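Local coordinates for PUM-HD domain-containing protein (Caenorhabditis elegans, PDB 7CGF), which binds PBE-RNA through its PUM-HD domain and probably recognises the 3' untranslated regions of target mRNAs, at residues 139-150 against 170-180. The protein carries 2 engineered substitutions. Numbering follows the deposited sequence.
Sequences LSQIRHVIHRCM and YVQFIVDTLLE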
ATOM      1  N   LEU A 139      -6.775  -0.223 -18.037  1.00 21.10           N
ATOM      2  CA  LEU A 139      -7.364  -1.225 -17.153  1.00 20.39           C
ATOM      3  C   LEU A 139      -8.039  -2.338 -17.940  1.00 24.09           C
ATOM      4  O   LEU A 139      -8.063  -3.490 -17.490  1.00 25.03           O
ATOM      5  CB  LEU A 139      -8.375  -0.576 -16.208  1.00 17.25           C
ATOM      6  CG  LEU A 139      -7.790   0.342 -15.142  1.00 22.32           C
ATOM      7  CD1 LEU A 139      -8.871   0.835 -14.189  1.00 24.91           C
ATOM      8  CD2 LEU A 139      -6.694  -0.390 -14.403  1.00 29.90           C
ATOM      9  N   SER A 140      -8.582  -2.017 -19.118  1.00 21.41           N
ATOM     10  CA  SER A 140      -9.234  -3.035 -19.939  1.00 24.43           C
ATOM     11  C   SER A 140      -8.268  -4.152 -20.325  1.00 24.92           C
ATOM     12  O   SER A 140      -8.692  -5.290 -20.561  1.00 26.70           O
ATOM     13  CB  SER A 140      -9.850  -2.385 -21.181  1.00 26.14           C
ATOM     14  OG  SER A 140      -8.866  -2.198 -22.191  1.00 32.00           O
ATOM     15  N   GLN A 141      -6.969  -3.853 -20.374  1.00 22.50           N
ATOM     16  CA  GLN A 141      -5.952  -4.874 -20.596  1.00 19.97           C
ATOM     17  C   GLN A 141      -5.554  -5.567 -19.299  1.00 22.43           C
ATOM     18  O   GLN A 141      -5.350  -6.787 -19.279  1.00 25.36           O
ATOM     19  CB  GLN A 141      -4.727  -4.242 -21.258  1.00 25.32           C
ATOM     20  CG  GLN A 141      -4.934  -3.968 -22.732  1.00 24.75           C
ATOM     21  CD  GLN A 141      -4.803  -5.239 -23.551  1.00 27.23           C
ATOM     22  OE1 GLN A 141      -5.630  -6.139 -23.458  1.00 37.34           O
ATOM     23  NE2 GLN A 141      -3.738  -5.327 -24.348  1.00 36.46           N
ATOM     24  N   ILE A 142      -5.428  -4.803 -18.209  1.00 19.76           N
ATOM     25  CA  ILE A 142      -5.158  -5.384 -16.895  1.00 21.40           C
ATOM     26  C   ILE A 142      -6.213  -6.428 -16.547  1.00 22.14           C
ATOM     27  O   ILE A 142      -5.917  -7.414 -15.853  1.00 22.29           O
ATOM     28  CB  ILE A 142      -5.071  -4.258 -15.837  1.00 18.60           C
ATOM     29  CG1 ILE A 142      -3.846  -3.371 -16.110  1.00 20.42           C
ATOM     30  CG2 ILE A 142      -5.003  -4.814 -14.427  1.00 22.75           C
ATOM     31  CD1 ILE A 142      -2.527  -4.082 -15.970  1.00 24.68           C
ATOM     32  N   ARG A 143      -7.438  -6.244 -17.057  1.00 24.33           N
ATOM     33  CA  ARG A 143      -8.539  -7.183 -16.837  1.00 27.43           C
ATOM     34  C   ARG A 143      -8.127  -8.618 -17.141  1.00 26.73           C
ATOM     35  O   ARG A 143      -8.534  -9.558 -16.443  1.00 27.99           O
ATOM     36  CB  ARG A 143      -9.718  -6.784 -17.728  1.00 29.64           C
ATOM     37  CG  ARG A 143     -10.997  -6.442 -17.014  1.00 32.97           C
ATOM     38  CD  ARG A 143     -12.060  -6.006 -18.017  1.00 35.59           C
ATOM     39  NE  ARG A 143     -12.686  -4.757 -17.591  1.00 42.64           N
ATOM     40  CZ  ARG A 143     -13.750  -4.700 -16.797  1.00 38.34           C
ATOM     41  NH1 ARG A 143     -14.253  -3.522 -16.437  1.00 36.49           N
ATOM     42  NH2 ARG A 143     -14.307  -5.827 -16.369  1.00 34.02           N
ATOM     43  N   HIS A 144      -7.313  -8.802 -18.181  1.00 24.17           N
ATOM     44  CA  HIS A 144      -6.974 -10.136 -18.660  1.00 27.25           C
ATOM     45  C   HIS A 144      -6.030 -10.886 -17.736  1.00 25.18           C
ATOM     46  O   HIS A 144      -5.919 -12.113 -17.862  1.00 25.54           O
ATOM     47  CB  HIS A 144      -6.352 -10.046 -20.055  1.00 30.59           C
ATOM     48  CG  HIS A 144      -7.240  -9.389 -21.052  1.00 31.68           C
ATOM     49  ND1 HIS A 144      -6.820  -8.363 -21.870  1.00 34.16           N
ATOM     50  CD2 HIS A 144      -8.546  -9.594 -21.344  1.00 35.66           C
ATOM     51  CE1 HIS A 144      -7.823  -7.975 -22.635  1.00 32.55           C
ATOM     52  NE2 HIS A 144      -8.884  -8.699 -22.329  1.00 42.47           N
ATOM     53  N   VAL A 145      -5.338 -10.188 -16.833  1.00 18.28           N
ATOM     54  CA  VAL A 145      -4.334 -10.814 -15.979  1.00 20.65           C
ATOM     55  C   VAL A 145      -4.496 -10.405 -14.518  1.00 19.52           C
ATOM     56  O   VAL A 145      -3.548 -10.525 -13.741  1.00 21.17           O
ATOM     57  CB  VAL A 145      -2.905 -10.482 -16.471  1.00 20.54           C
ATOM     58  CG1 VAL A 145      -2.616 -11.162 -17.810  1.00 23.16           C
ATOM     59  CG2 VAL A 145      -2.729  -8.963 -16.630  1.00 19.05           C
ATOM     60  N   ILE A 146      -5.704 -10.001 -14.107  1.00 20.06           N
ATOM     61  CA  ILE A 146      -5.851  -9.292 -12.830  1.00 16.66           C
ATOM     62  C   ILE A 146      -5.533 -10.177 -11.610  1.00 17.00           C
ATOM     63  O   ILE A 146      -4.896  -9.704 -10.662  1.00 18.35           O
ATOM     64  CB  ILE A 146      -7.245  -8.634 -12.748  1.00 18.61           C
ATOM     65  CG1 ILE A 146      -7.433  -7.867 -11.433  1.00 16.50           C
ATOM     66  CG2 ILE A 146      -8.358  -9.659 -12.963  1.00 22.70           C
ATOM     67  CD1 ILE A 146      -6.399  -6.764 -11.160  1.00 20.75           C
ATOM     68  N   HIS A 147      -5.946 -11.460 -11.589  1.00 19.73           N
ATOM     69  CA  HIS A 147      -5.661 -12.261 -10.390  1.00 23.31           C
ATOM     70  C   HIS A 147      -4.159 -12.418 -10.171  1.00 21.58           C
ATOM     71  O   HIS A 147      -3.657 -12.204  -9.062  1.00 24.37           O
ATOM     72  CB  HIS A 147      -6.333 -13.640 -10.443  1.00 25.02           C
ATOM     73  CG  HIS A 147      -6.113 -14.468  -9.197  1.00 26.34           C
ATOM     74  ND1 HIS A 147      -7.140 -14.840  -8.354  1.00 30.03           N
ATOM     75  CD2 HIS A 147      -4.982 -14.991  -8.658  1.00 28.46           C
ATOM     76  CE1 HIS A 147      -6.653 -15.556  -7.352  1.00 26.36           C
ATOM     77  NE2 HIS A 147      -5.345 -15.660  -7.511  1.00 30.33           N
ATOM     78  N   ARG A 148      -3.416 -12.771 -11.231  1.00 19.26           N
ATOM     79  CA  ARG A 148      -1.978 -12.935 -11.072  1.00 20.76           C
ATOM     80  C   ARG A 148      -1.311 -11.595 -10.808  1.00 17.19           C
ATOM     81  O   ARG A 148      -0.347 -11.510 -10.035  1.00 19.23           O
ATOM     82  CB  ARG A 148      -1.402 -13.613 -12.321  1.00 22.29           C
ATOM     83  CG  ARG A 148       0.068 -14.006 -12.206  1.00 29.64           C
ATOM     84  CD  ARG A 148       0.527 -14.873 -13.383  1.00 32.03           C
ATOM     85  NE  ARG A 148       0.058 -14.359 -14.671  1.00 32.41           N
ATOM     86  CZ  ARG A 148       0.813 -13.685 -15.535  1.00 29.04           C
ATOM     87  NH1 ARG A 148       2.086 -13.448 -15.266  1.00 29.62           N
ATOM     88  NH2 ARG A 148       0.295 -13.256 -16.676  1.00 29.59           N
ATOM     89  N   CYS A 149      -1.849 -10.537 -11.411  1.00 19.41           N
ATOM     90  CA  CYS A 149      -1.303  -9.200 -11.208  1.00 20.56           C
ATOM     91  C   CYS A 149      -1.337  -8.808  -9.732  1.00 20.68           C
ATOM     92  O   CYS A 149      -0.383  -8.222  -9.210  1.00 21.70           O
ATOM     93  CB  CYS A 149      -2.111  -8.219 -12.057  1.00 26.47           C
ATOM     94  SG  CYS A 149      -1.204  -6.839 -12.718  1.00 27.26           S
ATOM     95  N   MET A 150      -2.425  -9.148  -9.037  1.00 21.66           N
ATOM     96  CA  MET A 150      -2.602  -8.696  -7.660  1.00 23.67           C
ATOM     97  C   MET A 150      -1.570  -9.286  -6.712  1.00 23.87           C
ATOM     98  O   MET A 150      -1.236  -8.662  -5.697  1.00 26.39           O
ATOM     99  CB  MET A 150      -4.017  -9.042  -7.198  1.00 25.20           C
ATOM    100  CG  MET A 150      -5.058  -8.278  -7.975  1.00 22.79           C
ATOM    101  SD  MET A 150      -6.702  -8.933  -7.587  1.00 35.42           S
ATOM    102  CE  MET A 150      -6.430  -9.073  -5.873  1.00 21.20           C
ATOM    103  N   TYR A 170     -15.007   2.060 -11.978  1.00 24.62           N
ATOM    104  CA  TYR A 170     -14.164   1.475 -13.010  1.00 23.68           C
ATOM    105  C   TYR A 170     -13.132   0.493 -12.461  1.00 22.49           C
ATOM    106  O   TYR A 170     -12.362  -0.066 -13.247  1.00 22.71           O
ATOM    107  CB  TYR A 170     -13.467   2.583 -13.819  1.00 24.76           C
ATOM    108  CG  TYR A 170     -14.456   3.538 -14.451  1.00 28.76           C
ATOM    109  CD1 TYR A 170     -15.339   3.100 -15.432  1.00 31.90           C
ATOM    110  CD2 TYR A 170     -14.522   4.871 -14.053  1.00 31.76           C
ATOM    111  CE1 TYR A 170     -16.259   3.965 -16.009  1.00 35.40           C
ATOM    112  CE2 TYR A 170     -15.441   5.746 -14.624  1.00 32.15           C
ATOM    113  CZ  TYR A 170     -16.301   5.284 -15.600  1.00 35.04           C
ATOM    114  OH  TYR A 170     -17.214   6.145 -16.166  1.00 39.25           O
ATOM    115  N   VAL A 171     -13.099   0.258 -11.148  1.00 19.12           N
ATOM    116  CA  VAL A 171     -12.296  -0.831 -10.595  1.00 19.87           C
ATOM    117  C   VAL A 171     -13.172  -1.926 -10.017  1.00 19.60           C
ATOM    118  O   VAL A 171     -12.683  -2.773  -9.265  1.00 19.78           O
ATOM    119  CB  VAL A 171     -11.285  -0.332  -9.548  1.00 18.75           C
ATOM    120  CG1 VAL A 171     -10.290   0.631 -10.199  1.00 24.22           C
ATOM    121  CG2 VAL A 171     -11.992   0.328  -8.362  1.00 20.69           C
ATOM    122  N   GLN A 172     -14.474  -1.913 -10.324  1.00 18.96           N
ATOM    123  CA  GLN A 172     -15.333  -3.012  -9.893  1.00 19.44           C
ATOM    124  C   GLN A 172     -14.768  -4.369 -10.307  1.00 19.40           C
ATOM    125  O   GLN A 172     -14.881  -5.337  -9.549  1.00 18.20           O
ATOM    126  CB  GLN A 172     -16.746  -2.825 -10.459  1.00 19.99           C
ATOM    127  CG  GLN A 172     -17.740  -3.846  -9.924  1.00 20.69           C
ATOM    128  CD  GLN A 172     -17.943  -3.738  -8.437  1.00 19.76           C
ATOM    129  OE1 GLN A 172     -18.145  -2.651  -7.892  1.00 27.25           O
ATOM    130  NE2 GLN A 172     -17.895  -4.876  -7.758  1.00 22.06           N
ATOM    131  N   PHE A 173     -14.115  -4.451 -11.474  1.00 20.05           N
ATOM    132  CA  PHE A 173     -13.568  -5.732 -11.912  1.00 19.25           C
ATOM    133  C   PHE A 173     -12.475  -6.226 -10.977  1.00 20.76           C
ATOM    134  O   PHE A 173     -12.247  -7.440 -10.881  1.00 18.50           O
ATOM    135  CB  PHE A 173     -13.060  -5.647 -13.358  1.00 22.56           C
ATOM    136  CG  PHE A 173     -11.704  -5.000 -13.512  1.00 18.71           C
ATOM    137  CD1 PHE A 173     -11.585  -3.618 -13.635  1.00 19.72           C
ATOM    138  CD2 PHE A 173     -10.561  -5.774 -13.570  1.00 20.42           C
ATOM    139  CE1 PHE A 173     -10.336  -3.027 -13.782  1.00 22.75           C
ATOM    140  CE2 PHE A 173      -9.298  -5.187 -13.725  1.00 22.72           C
ATOM    141  CZ  PHE A 173      -9.193  -3.816 -13.836  1.00 24.95           C
ATOM    142  N   ILE A 174     -11.794  -5.309 -10.276  1.00 17.04           N
ATOM    143  CA  ILE A 174     -10.800  -5.708  -9.282  1.00 17.03           C
ATOM    144  C   ILE A 174     -11.480  -6.210  -8.014  1.00 15.86           C
ATOM    145  O   ILE A 174     -11.068  -7.216  -7.426  1.00 15.99           O
ATOM    146  CB  ILE A 174      -9.846  -4.530  -8.975  1.00 19.31           C
ATOM    147  CG1 ILE A 174      -9.097  -4.105 -10.239  1.00 21.42           C
ATOM    148  CG2 ILE A 174      -8.905  -4.887  -7.798  1.00 20.39           C
ATOM    149  CD1 ILE A 174      -8.344  -2.756 -10.090  1.00 18.08           C
ATOM    150  N   VAL A 175     -12.536  -5.522  -7.582  1.00 15.61           N
ATOM    151  CA  VAL A 175     -13.315  -5.980  -6.435  1.00 15.47           C
ATOM    152  C   VAL A 175     -13.902  -7.361  -6.716  1.00 15.53           C
ATOM    153  O   VAL A 175     -13.837  -8.256  -5.868  1.00 17.42           O
ATOM    154  CB  VAL A 175     -14.405  -4.943  -6.101  1.00 16.70           C
ATOM    155  CG1 VAL A 175     -15.304  -5.443  -4.982  1.00 20.67           C
ATOM    156  CG2 VAL A 175     -13.763  -3.603  -5.693  1.00 19.76           C
ATOM    157  N   ASP A 176     -14.459  -7.565  -7.916  1.00 16.31           N
ATOM    158  CA  ASP A 176     -15.025  -8.870  -8.268  1.00 18.02           C
ATOM    159  C   ASP A 176     -13.956  -9.950  -8.363  1.00 18.53           C
ATOM    160  O   ASP A 176     -14.275 -11.144  -8.266  1.00 16.59           O
ATOM    161  CB  ASP A 176     -15.791  -8.806  -9.600  1.00 18.30           C
ATOM    162  CG  ASP A 176     -17.037  -7.914  -9.536  1.00 22.67           C
ATOM    163  OD1 ASP A 176     -17.483  -7.573  -8.425  1.00 22.65           O
ATOM    164  OD2 ASP A 176     -17.573  -7.564 -10.614  1.00 23.50           O
ATOM    165  N   THR A 177     -12.696  -9.561  -8.599  1.00 16.24           N
ATOM    166  CA  THR A 177     -11.613 -10.540  -8.532  1.00 17.63           C
ATOM    167  C   THR A 177     -11.309 -10.921  -7.088  1.00 16.63           C
ATOM    168  O   THR A 177     -11.136 -12.106  -6.782  1.00 15.78           O
ATOM    169  CB  THR A 177     -10.361  -9.994  -9.216  1.00 14.23           C
ATOM    170  OG1 THR A 177     -10.668  -9.647 -10.556  1.00 18.43           O
ATOM    171  CG2 THR A 177      -9.254 -11.076  -9.239  1.00 19.25           C
ATOM    172  N   LEU A 178     -11.276  -9.938  -6.174  1.00 15.29           N
ATOM    173  CA  LEU A 178     -11.195 -10.253  -4.746  1.00 14.46           C
ATOM    174  C   LEU A 178     -12.303 -11.193  -4.308  1.00 13.32           C
ATOM    175  O   LEU A 178     -12.097 -12.018  -3.411  1.00 16.46           O
ATOM    176  CB  LEU A 178     -11.259  -8.976  -3.903  1.00 15.51           C
ATOM    177  CG  LEU A 178     -10.011  -8.088  -4.019  1.00 18.08           C
ATOM    178  CD1 LEU A 178     -10.190  -6.820  -3.198  1.00 16.98           C
ATOM    179  CD2 LEU A 178      -8.814  -8.867  -3.514  1.00 18.67           C
ATOM    180  N   LEU A 179     -13.480 -11.077  -4.920  1.00 15.04           N
ATOM    181  CA  LEU A 179     -14.637 -11.892  -4.583  1.00 14.54           C
ATOM    182  C   LEU A 179     -14.833 -13.073  -5.538  1.00 14.83           C
ATOM    183  O   LEU A 179     -15.898 -13.698  -5.521  1.00 15.70           O
ATOM    184  CB  LEU A 179     -15.896 -11.018  -4.577  1.00 15.88           C
ATOM    185  CG  LEU A 179     -15.912  -9.915  -3.514  1.00 20.81           C
ATOM    186  CD1 LEU A 179     -17.014  -8.899  -3.813  1.00 22.18           C
ATOM    187  CD2 LEU A 179     -16.078 -10.537  -2.147  1.00 25.83           C
ATOM    188  N   GLU A 180     -13.827 -13.426  -6.340  1.00 13.69           N
ATOM    189  CA  GLU A 180     -14.108 -14.379  -7.411  1.00 13.35           C
ATOM    190  C   GLU A 180     -14.386 -15.788  -6.878  1.00 15.28           C
ATOM    191  O   GLU A 180     -15.191 -16.508  -7.474  1.00 15.63           O
ATOM    192  CB  GLU A 180     -12.968 -14.371  -8.442  1.00 17.38           C
ATOM    193  CG  GLU A 180     -11.716 -15.092  -8.012  1.00 15.63           C
ATOM    194  CD  GLU A 180     -10.537 -14.865  -8.967  1.00 26.63           C
ATOM    195  OE1 GLU A 180     -10.728 -14.251 -10.029  1.00 25.71           O
ATOM    196  OE2 GLU A 180      -9.424 -15.303  -8.646  1.00 27.41           O
TER
HETATM  197  O   HOH W   1     -15.070  -2.424 -13.609  1.00 19.79           O
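Thr177 OG1, 3.3 Å from Ile146 CG2, donates to Phe173 O at 2.7 Å, in the carbonyl plane with a C=O...donor angle of 155°. This bond within 172-178 satisfies the buried hydroxyl and helps fix the rotation of Thr177, whose CG2 lies 3.7 Å from Met150 SD. Phe173 carries much of the remaining contact: with CG between the backbone N and the carbonyl carbon (chi1 79°), its ring points toward 139-146. Arg143 CG lies over one ring face, 4.0 Å from the centroid and 27° off the normal, a CH-pi contact; Ile142 CG2 stands at the ring edge. Leu139 CB is 4.0 Å from Phe173 CE1, and Ile146 CG1 is 4.0 Å from Phe173 CE2. Replacing Phe173 by alanine would probably leave Arg143 CG without the ring face it lies over and open a gap between Leu139 and Ile146. His147 ND1 points to Glu180 OE2, ring and carboxylate nearly coplanar, but the modelled separation is doubtfully short; His147 NE2 is hydrogen-bonded to Glu187 OE1. Helix 172-178, within which a predicted Pumilio repeat boundary falls, crosses 146-150 steeply, consistent with the PUM-HD solenoid; Leu139, Ile142 and Ile146 also rest on helix 155-165, Met150 and Leu178 on helix 184-189.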